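Local coordinates for protein potential RNA-dependent RNA polymerase (Human picobirnavirus, PDB 5I62) that copies RNA from an RNA template, serving as the viral polymerase in both transcription and replication of a double-stranded RNA genome, at residues A[143-148]-A[176-181]; A[202-207]-A[304-309]. All coordinates share one frame; numbering follows the deposited sequence.

Overall arrangement
Read from the N terminus, the chain first lays down the loop 143-148, passes through helix 150-157 and two strands, and returns at 176-181, where contact 1 closes. The same strand runs on and the chain turns back into strand 199-205, whose end opens contact 2; this closes only after 96 more residues, at 304-309. The two closures therefore follow in series, neither enclosing the other. Strand 176-189 joins them, since 199-205 pairs with it antiparallel and 306-309 parallel. Contact 1 fastens a loop to the start of that strand, and contact 2 bridges two of its partners, 199-205 and 306-309. Where they touch, Ser144 and Ala181 pack on Pro207, and Gly180 and Ala181 on Pro305.

Contact 1 of 2, residues A[143-148]-A[176-181]; sequences GSPYFS and REWSGA
Pro145 sets the CB-CG side of its pyrrolidine on one face of the Trp178 indole, the two side chains crossing at about a right angle, a clear case of a proline-tryptophan CH-pi contact pinning a loop to a strand. Its CG sits 3.4 Å from the centroid of the Trp178 five-membered ring and only 11° off the ring normal, while CB of Pro145 reaches over the six-membered half, 3.5 Å from Trp178 CE3. A cis peptide bond between Ser144 and Pro145 kinks the loop here. The indole is brought under the proline by a chi1 of -56°, with CG beside the backbone N of Trp178.

Ser144 is pressed against the chain next to this CH-pi contact. Its CB comes within 3.2 Å of Ala181 O, and its hydroxyl hydrogen-bonds to Tyr11 O. The backbones are joined indirectly: a water accepts from Ser144 N at 2.8 Å and donates to Ala181 O.

Tyr146 completes the aromatic cluster. The six-membered ring of Trp178 presents its edge to the Tyr146 face in a T-shaped pair, planes 73° apart and centroids separated by 5.6 Å. A second water, lying in the indole plane, accepts from Trp178 NE1 at 2.9 Å and also bonds Tyr146 OH, so the polar end of each ring is engaged through one shared molecule. That hydroxyl also lies over one face of the Arg176 guanidinium, whose NH1 bonds Asn174 O.

Around this cluster, Lys156 of helix 150-157 makes a cation-pi contact with Tyr146, and Tyr11 of helix 5-11 touches Ser179 and Ala181. Strand 168-173 adds Met171 against Ser144 and Gln173 against both Pro145 and Trp178, so that the loop is packed against the first residues of strand 176-189 and against its antiparallel neighbour 168-173.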
ATOM      1  N   GLY A 143       1.374 -16.745  -8.913  1.00 17.38           N
ATOM      2  CA  GLY A 143       0.138 -16.571  -9.629  1.00 18.50           C
ATOM      3  C   GLY A 143      -0.011 -17.550 -10.789  1.00 21.24           C
ATOM      4  O   GLY A 143       0.522 -18.674 -10.799  1.00 18.32           O
ATOM      5  N   SER A 144      -0.746 -17.093 -11.782  1.00 17.66           N
ATOM      6  CA  SER A 144      -0.979 -17.804 -13.025  1.00 17.60           C
ATOM      7  C   SER A 144       0.349 -18.051 -13.770  1.00 15.40           C
ATOM      8  O   SER A 144       1.179 -17.146 -13.835  1.00 15.83           O
ATOM      9  CB  SER A 144      -1.959 -16.947 -13.847  1.00 18.24           C
ATOM     10  OG  SER A 144      -2.041 -17.325 -15.182  1.00 24.43           O
ATOM     11  N   PRO A 145       0.573 -19.272 -14.312  1.00 19.28           N
ATOM     12  CA  PRO A 145      -0.237 -20.493 -14.255  1.00 16.99           C
ATOM     13  C   PRO A 145       0.106 -21.497 -13.141  1.00 16.84           C
ATOM     14  O   PRO A 145      -0.711 -22.372 -12.841  1.00 18.76           O
ATOM     15  CB  PRO A 145       0.051 -21.149 -15.606  1.00 18.28           C
ATOM     16  CG  PRO A 145       1.507 -20.888 -15.781  1.00 17.21           C
ATOM     17  CD  PRO A 145       1.708 -19.439 -15.241  1.00 17.35           C
ATOM     18  N   TYR A 146       1.293 -21.406 -12.555  1.00 16.09           N
ATOM     19  CA  TYR A 146       1.733 -22.455 -11.640  1.00 18.94           C
ATOM     20  C   TYR A 146       1.213 -22.291 -10.222  1.00 21.30           C
ATOM     21  O   TYR A 146       1.106 -23.290  -9.512  1.00 20.00           O
ATOM     22  CB  TYR A 146       3.258 -22.538 -11.593  1.00 21.07           C
ATOM     23  CG  TYR A 146       3.851 -22.942 -12.926  1.00 20.54           C
ATOM     24  CD1 TYR A 146       3.641 -24.225 -13.444  1.00 20.81           C
ATOM     25  CD2 TYR A 146       4.611 -22.047 -13.663  1.00 18.57           C
ATOM     26  CE1 TYR A 146       4.179 -24.599 -14.676  1.00 21.02           C
ATOM     27  CE2 TYR A 146       5.142 -22.400 -14.894  1.00 19.22           C
ATOM     28  CZ  TYR A 146       4.923 -23.683 -15.391  1.00 21.16           C
ATOM     29  OH  TYR A 146       5.460 -24.029 -16.603  1.00 18.35           O
ATOM     30  N   PHE A 147       0.898 -21.073  -9.787  1.00 18.32           N
ATOM     31  CA  PHE A 147       0.395 -20.844  -8.427  1.00 21.93           C
ATOM     32  C   PHE A 147       1.280 -21.524  -7.374  1.00 21.26           C
ATOM     33  O   PHE A 147       0.805 -22.226  -6.477  1.00 23.50           O
ATOM     34  CB  PHE A 147      -1.055 -21.303  -8.299  1.00 18.86           C
ATOM     35  CG  PHE A 147      -1.834 -20.558  -7.242  1.00 25.22           C
ATOM     36  CD1 PHE A 147      -2.310 -19.273  -7.481  1.00 23.65           C
ATOM     37  CD2 PHE A 147      -2.087 -21.145  -6.009  1.00 25.10           C
ATOM     38  CE1 PHE A 147      -3.028 -18.585  -6.494  1.00 24.52           C
ATOM     39  CE2 PHE A 147      -2.797 -20.472  -5.033  1.00 24.24           C
ATOM     40  CZ  PHE A 147      -3.271 -19.196  -5.278  1.00 26.12           C
ATOM     41  N   SER A 148       2.585 -21.319  -7.503  1.00 19.80           N
ATOM     42  CA  SER A 148       3.575 -21.829  -6.567  1.00 25.66           C
ATOM     43  C   SER A 148       4.392 -20.664  -6.039  1.00 23.81           C
ATOM     44  O   SER A 148       4.113 -19.495  -6.330  1.00 24.94           O
ATOM     45  CB  SER A 148       4.502 -22.862  -7.221  1.00 25.35           C
ATOM     46  OG  SER A 148       3.765 -23.743  -8.038  1.00 32.23           O
ATOM     47  N   ARG A 176       6.264 -22.397 -23.624  1.00 17.56           N
ATOM     48  CA  ARG A 176       4.847 -22.621 -23.390  1.00 18.56           C
ATOM     49  C   ARG A 176       4.059 -21.359 -23.740  1.00 18.32           C
ATOM     50  O   ARG A 176       4.557 -20.249 -23.587  1.00 18.05           O
ATOM     51  CB  ARG A 176       4.577 -22.970 -21.925  1.00 17.21           C
ATOM     52  CG  ARG A 176       5.153 -24.288 -21.448  1.00 16.63           C
ATOM     53  CD  ARG A 176       6.599 -24.136 -20.981  1.00 18.42           C
ATOM     54  NE  ARG A 176       6.936 -25.101 -19.930  1.00 21.86           N
ATOM     55  CZ  ARG A 176       8.134 -25.192 -19.368  1.00 23.37           C
ATOM     56  NH1 ARG A 176       9.110 -24.382 -19.765  1.00 19.37           N
ATOM     57  NH2 ARG A 176       8.360 -26.089 -18.409  1.00 22.47           N
ATOM     58  N   GLU A 177       2.823 -21.532 -24.195  1.00 15.78           N
ATOM     59  CA  GLU A 177       1.878 -20.421 -24.284  1.00 18.60           C
ATOM     60  C   GLU A 177       0.746 -20.668 -23.300  1.00 19.00           C
ATOM     61  O   GLU A 177       0.017 -21.658 -23.419  1.00 19.01           O
ATOM     62  CB  GLU A 177       1.308 -20.217 -25.685  1.00 18.66           C
ATOM     63  CG  GLU A 177       0.177 -19.175 -25.621  1.00 22.64           C
ATOM     64  CD  GLU A 177      -0.261 -18.622 -26.965  1.00 27.54           C
ATOM     65  OE1 GLU A 177       0.466 -18.779 -27.977  1.00 26.99           O
ATOM     66  OE2 GLU A 177      -1.353 -18.017 -26.996  1.00 26.96           O
ATOM     67  N   TRP A 178       0.622 -19.785 -22.317  1.00 17.64           N
ATOM     68  CA  TRP A 178      -0.480 -19.800 -21.364  1.00 16.47           C
ATOM     69  C   TRP A 178      -1.400 -18.612 -21.622  1.00 20.39           C
ATOM     70  O   TRP A 178      -1.049 -17.656 -22.315  1.00 18.25           O
ATOM     71  CB  TRP A 178       0.026 -19.736 -19.918  1.00 15.20           C
ATOM     72  CG  TRP A 178       0.995 -20.804 -19.491  1.00 16.22           C
ATOM     73  CD1 TRP A 178       2.363 -20.735 -19.504  1.00 17.68           C
ATOM     74  CD2 TRP A 178       0.667 -22.088 -18.949  1.00 17.35           C
ATOM     75  NE1 TRP A 178       2.906 -21.906 -19.010  1.00 17.30           N
ATOM     76  CE2 TRP A 178       1.886 -22.750 -18.664  1.00 17.42           C
ATOM     77  CE3 TRP A 178      -0.536 -22.747 -18.679  1.00 17.93           C
ATOM     78  CZ2 TRP A 178       1.929 -24.026 -18.105  1.00 19.22           C
ATOM     79  CZ3 TRP A 178      -0.488 -24.027 -18.136  1.00 18.74           C
ATOM     80  CH2 TRP A 178       0.738 -24.650 -17.858  1.00 20.06           C
ATOM     81  N   SER A 179      -2.592 -18.673 -21.047  1.00 18.49           N
ATOM     82  CA  SER A 179      -3.471 -17.517 -21.000  1.00 16.14           C
ATOM     83  C   SER A 179      -3.401 -16.960 -19.581  1.00 20.40           C
ATOM     84  O   SER A 179      -3.547 -17.715 -18.614  1.00 20.98           O
ATOM     85  CB  SER A 179      -4.901 -17.891 -21.395  1.00 18.88           C
ATOM     86  OG  SER A 179      -5.621 -16.751 -21.863  1.00 24.75           O
ATOM     87  N   GLY A 180      -3.156 -15.653 -19.452  1.00 18.82           N
ATOM     88  CA  GLY A 180      -2.901 -15.070 -18.140  1.00 14.51           C
ATOM     89  C   GLY A 180      -4.173 -14.563 -17.470  1.00 18.10           C
ATOM     90  O   GLY A 180      -5.082 -14.042 -18.116  1.00 16.63           O
ATOM     91  N   ALA A 181      -4.224 -14.717 -16.147  1.00 18.67           N
ATOM     92  CA  ALA A 181      -5.287 -14.125 -15.352  1.00 16.99           C
ATOM     93  C   ALA A 181      -4.758 -13.805 -13.961  1.00 18.51           C
ATOM     94  O   ALA A 181      -4.062 -14.620 -13.349  1.00 18.37           O
ATOM     95  CB  ALA A 181      -6.505 -15.057 -15.261  1.00 14.46           C
TER
HETATM   96  O   HOH W   1      -2.190 -14.682 -11.457  1.00 14.82           O
HETATM   97  O   HOH W   2       5.672 -22.078 -18.295  1.00 17.53           O

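Contact 2 of 2, residues A[202-207]-A[304-309]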
ATOM      1  N   VAL A 202      -9.620  -6.049  -1.976  1.00 19.60           N
ATOM      2  CA  VAL A 202      -9.381  -6.914  -3.119  1.00 20.11           C
ATOM      3  C   VAL A 202      -7.909  -6.820  -3.490  1.00 24.82           C
ATOM      4  O   VAL A 202      -7.356  -5.720  -3.591  1.00 22.95           O
ATOM      5  CB  VAL A 202     -10.278  -6.527  -4.304  1.00 23.47           C
ATOM      6  CG1 VAL A 202      -9.858  -7.277  -5.553  1.00 20.73           C
ATOM      7  CG2 VAL A 202     -11.736  -6.790  -3.983  1.00 20.42           C
ATOM      8  N   VAL A 203      -7.263  -7.975  -3.656  1.00 19.18           N
ATOM      9  CA  VAL A 203      -5.903  -8.049  -4.174  1.00 18.28           C
ATOM     10  C   VAL A 203      -5.954  -8.728  -5.535  1.00 20.74           C
ATOM     11  O   VAL A 203      -6.564  -9.794  -5.673  1.00 21.44           O
ATOM     12  CB  VAL A 203      -4.959  -8.815  -3.225  1.00 21.71           C
ATOM     13  CG1 VAL A 203      -3.543  -8.857  -3.813  1.00 19.22           C
ATOM     14  CG2 VAL A 203      -4.943  -8.164  -1.861  1.00 24.11           C
ATOM     15  N   TRP A 204      -5.322  -8.112  -6.531  1.00 15.50           N
ATOM     16  CA  TRP A 204      -5.119  -8.726  -7.837  1.00 15.14           C
ATOM     17  C   TRP A 204      -3.756  -9.418  -7.817  1.00 18.41           C
ATOM     18  O   TRP A 204      -2.718  -8.768  -7.930  1.00 16.77           O
ATOM     19  CB  TRP A 204      -5.202  -7.687  -8.951  1.00 16.76           C
ATOM     20  CG  TRP A 204      -6.572  -7.097  -9.154  1.00 14.80           C
ATOM     21  CD1 TRP A 204      -7.292  -6.345  -8.264  1.00 16.22           C
ATOM     22  CD2 TRP A 204      -7.394  -7.238 -10.316  1.00 15.77           C
ATOM     23  NE1 TRP A 204      -8.507  -5.997  -8.813  1.00 15.21           N
ATOM     24  CE2 TRP A 204      -8.600  -6.547 -10.065  1.00 14.76           C
ATOM     25  CE3 TRP A 204      -7.233  -7.893 -11.543  1.00 13.37           C
ATOM     26  CZ2 TRP A 204      -9.630  -6.481 -10.998  1.00 15.72           C
ATOM     27  CZ3 TRP A 204      -8.252  -7.822 -12.471  1.00 13.51           C
ATOM     28  CH2 TRP A 204      -9.444  -7.130 -12.190  1.00 15.48           C
ATOM     29  N   MET A 205      -3.753 -10.741  -7.654  1.00 16.72           N
ATOM     30  CA  MET A 205      -2.504 -11.504  -7.575  1.00 17.81           C
ATOM     31  C   MET A 205      -2.078 -11.828  -9.006  1.00 15.26           C
ATOM     32  O   MET A 205      -2.696 -12.655  -9.675  1.00 15.82           O
ATOM     33  CB  MET A 205      -2.698 -12.766  -6.737  1.00 16.72           C
ATOM     34  CG  MET A 205      -2.962 -12.489  -5.261  1.00 19.79           C
ATOM     35  SD  MET A 205      -3.432 -14.014  -4.395  1.00 29.70           S
ATOM     36  CE  MET A 205      -3.592 -13.393  -2.747  1.00 19.88           C
ATOM     37  N   PHE A 206      -1.035 -11.145  -9.487  1.00 15.33           N
ATOM     38  CA  PHE A 206      -0.667 -11.151 -10.897  1.00 17.95           C
ATOM     39  C   PHE A 206       0.178 -12.369 -11.246  1.00 16.36           C
ATOM     40  O   PHE A 206       0.909 -12.876 -10.404  1.00 15.80           O
ATOM     41  CB  PHE A 206       0.126  -9.894 -11.249  1.00 15.98           C
ATOM     42  CG  PHE A 206      -0.718  -8.747 -11.715  1.00 18.33           C
ATOM     43  CD1 PHE A 206      -1.796  -8.317 -10.968  1.00 20.88           C
ATOM     44  CD2 PHE A 206      -0.434  -8.098 -12.899  1.00 20.37           C
ATOM     45  CE1 PHE A 206      -2.576  -7.248 -11.377  1.00 19.81           C
ATOM     46  CE2 PHE A 206      -1.209  -7.019 -13.323  1.00 21.89           C
ATOM     47  CZ  PHE A 206      -2.288  -6.602 -12.556  1.00 18.65           C
ATOM     48  N   PRO A 207       0.111 -12.820 -12.503  1.00 17.28           N
ATOM     49  CA  PRO A 207       1.056 -13.836 -12.982  1.00 17.07           C
ATOM     50  C   PRO A 207       2.487 -13.348 -12.845  1.00 18.00           C
ATOM     51  O   PRO A 207       2.796 -12.189 -13.131  1.00 16.17           O
ATOM     52  CB  PRO A 207       0.676 -14.018 -14.461  1.00 13.46           C
ATOM     53  CG  PRO A 207      -0.727 -13.509 -14.573  1.00 17.74           C
ATOM     54  CD  PRO A 207      -0.798 -12.367 -13.574  1.00 13.63           C
ATOM     55  N   ILE A 304      -6.135  -7.048 -17.499  1.00 13.93           N
ATOM     56  CA  ILE A 304      -5.880  -8.491 -17.331  1.00 14.90           C
ATOM     57  C   ILE A 304      -7.146  -9.185 -16.843  1.00 15.28           C
ATOM     58  O   ILE A 304      -7.889  -8.608 -16.024  1.00 15.08           O
ATOM     59  CB  ILE A 304      -4.702  -8.723 -16.362  1.00 14.37           C
ATOM     60  CG1 ILE A 304      -4.233 -10.195 -16.378  1.00 12.95           C
ATOM     61  CG2 ILE A 304      -5.054  -8.257 -14.939  1.00 13.28           C
ATOM     62  CD1 ILE A 304      -2.935 -10.411 -15.626  1.00 15.62           C
ATOM     63  N   PRO A 305      -7.486 -10.382 -17.347  1.00 15.22           N
ATOM     64  CA  PRO A 305      -8.657 -11.090 -16.821  1.00 16.99           C
ATOM     65  C   PRO A 305      -8.471 -11.400 -15.343  1.00 15.71           C
ATOM     66  O   PRO A 305      -7.357 -11.385 -14.819  1.00 16.31           O
ATOM     67  CB  PRO A 305      -8.714 -12.377 -17.667  1.00 16.73           C
ATOM     68  CG  PRO A 305      -7.966 -12.013 -18.949  1.00 15.33           C
ATOM     69  CD  PRO A 305      -6.864 -11.108 -18.479  1.00 15.26           C
ATOM     70  N   LEU A 306      -9.585 -11.680 -14.669  1.00 14.63           N
ATOM     71  CA  LEU A 306      -9.595 -12.005 -13.244  1.00 13.35           C
ATOM     72  C   LEU A 306     -10.205 -13.378 -13.008  1.00 14.02           C
ATOM     73  O   LEU A 306     -11.387 -13.585 -13.293  1.00 14.14           O
ATOM     74  CB  LEU A 306     -10.392 -10.969 -12.456  1.00 17.00           C
ATOM     75  CG  LEU A 306     -10.503 -11.228 -10.958  1.00 14.74           C
ATOM     76  CD1 LEU A 306      -9.128 -11.151 -10.249  1.00 13.53           C
ATOM     77  CD2 LEU A 306     -11.488 -10.232 -10.345  1.00 18.02           C
ATOM     78  N   ALA A 307      -9.413 -14.295 -12.441  1.00 16.44           N
ATOM     79  CA  ALA A 307      -9.909 -15.600 -11.999  1.00 17.39           C
ATOM     80  C   ALA A 307     -10.390 -15.441 -10.557  1.00 14.68           C
ATOM     81  O   ALA A 307      -9.590 -15.297  -9.637  1.00 16.40           O
ATOM     82  CB  ALA A 307      -8.824 -16.666 -12.115  1.00 18.56           C
ATOM     83  N   TYR A 308     -11.703 -15.459 -10.351  1.00 16.53           N
ATOM     84  CA  TYR A 308     -12.258 -15.191  -9.029  1.00 16.87           C
ATOM     85  C   TYR A 308     -12.852 -16.431  -8.367  1.00 18.77           C
ATOM     86  O   TYR A 308     -13.230 -16.368  -7.190  1.00 18.89           O
ATOM     87  CB  TYR A 308     -13.313 -14.077  -9.105  1.00 16.97           C
ATOM     88  CG  TYR A 308     -14.463 -14.370 -10.049  1.00 18.03           C
ATOM     89  CD1 TYR A 308     -15.621 -14.989  -9.591  1.00 21.02           C
ATOM     90  CD2 TYR A 308     -14.396 -14.010 -11.390  1.00 20.07           C
ATOM     91  CE1 TYR A 308     -16.673 -15.256 -10.442  1.00 23.16           C
ATOM     92  CE2 TYR A 308     -15.444 -14.269 -12.258  1.00 19.49           C
ATOM     93  CZ  TYR A 308     -16.582 -14.892 -11.775  1.00 23.35           C
ATOM     94  OH  TYR A 308     -17.627 -15.164 -12.630  1.00 26.31           O
ATOM     95  N   ASN A 309     -12.922 -17.548  -9.082  1.00 16.63           N
ATOM     96  CA  ASN A 309     -13.343 -18.825  -8.523  1.00 17.25           C
ATOM     97  C   ASN A 309     -12.766 -19.918  -9.410  1.00 19.36           C
ATOM     98  O   ASN A 309     -12.278 -19.650 -10.504  1.00 17.40           O
ATOM     99  CB  ASN A 309     -14.871 -18.923  -8.424  1.00 18.63           C
ATOM    100  CG  ASN A 309     -15.339 -20.085  -7.536  1.00 22.06           C
ATOM    101  OD1 ASN A 309     -14.541 -20.758  -6.889  1.00 19.40           O
ATOM    102  ND2 ASN A 309     -16.644 -20.307  -7.506  1.00 23.20           N
TER
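Ile304 meets three residues of 202-207 with its two branches. CG2 touches two aromatic side chains, 4.1 Å from Trp204 CE3 and 4.0 Å from Phe206 CZ. The other branch, extended by a chi1 of -169° that sets CG1 opposite the backbone N, ends in CD1, which abuts the pyrrolidine of Pro207, 3.6 Å from its CD. The carbonyl of Ile304 is placed as well: its O stands near the indole plane at the edge of Trp204, 3.7 Å from CZ3, while His318 NE2 supplies its hydrogen bond.

Pro305 turns its ring away and contributes chiefly through its backbone, which bonds to Ala182 of strand 176-189.

Leu306 then swings back to the indole and crosses it at about a right angle. Its CD1 lies over one face, 4.2 Å from the centroid of the Trp204 six-membered ring and 17° off the normal, and its CB is 3.8 Å from Trp204 CZ3. Tyr95 and His318 also meet the Trp204 ring, and Ile92 and Tyr96 of helix 89-97 cover Leu306. After Leu306 the strand runs clear of 202-207.

The arrangement illustrates how large side chains can link strands that do not pair with each other: 199-205 and 306-309 each bond to strand 176-189, and Trp204 reaches past Ala182 to join them. Such a sheet, separate from the palm sheet that holds strands 257-261, 355-357 and 360-363, is consistent with the fingers of the right-handed RNA-dependent RNA polymerase fold.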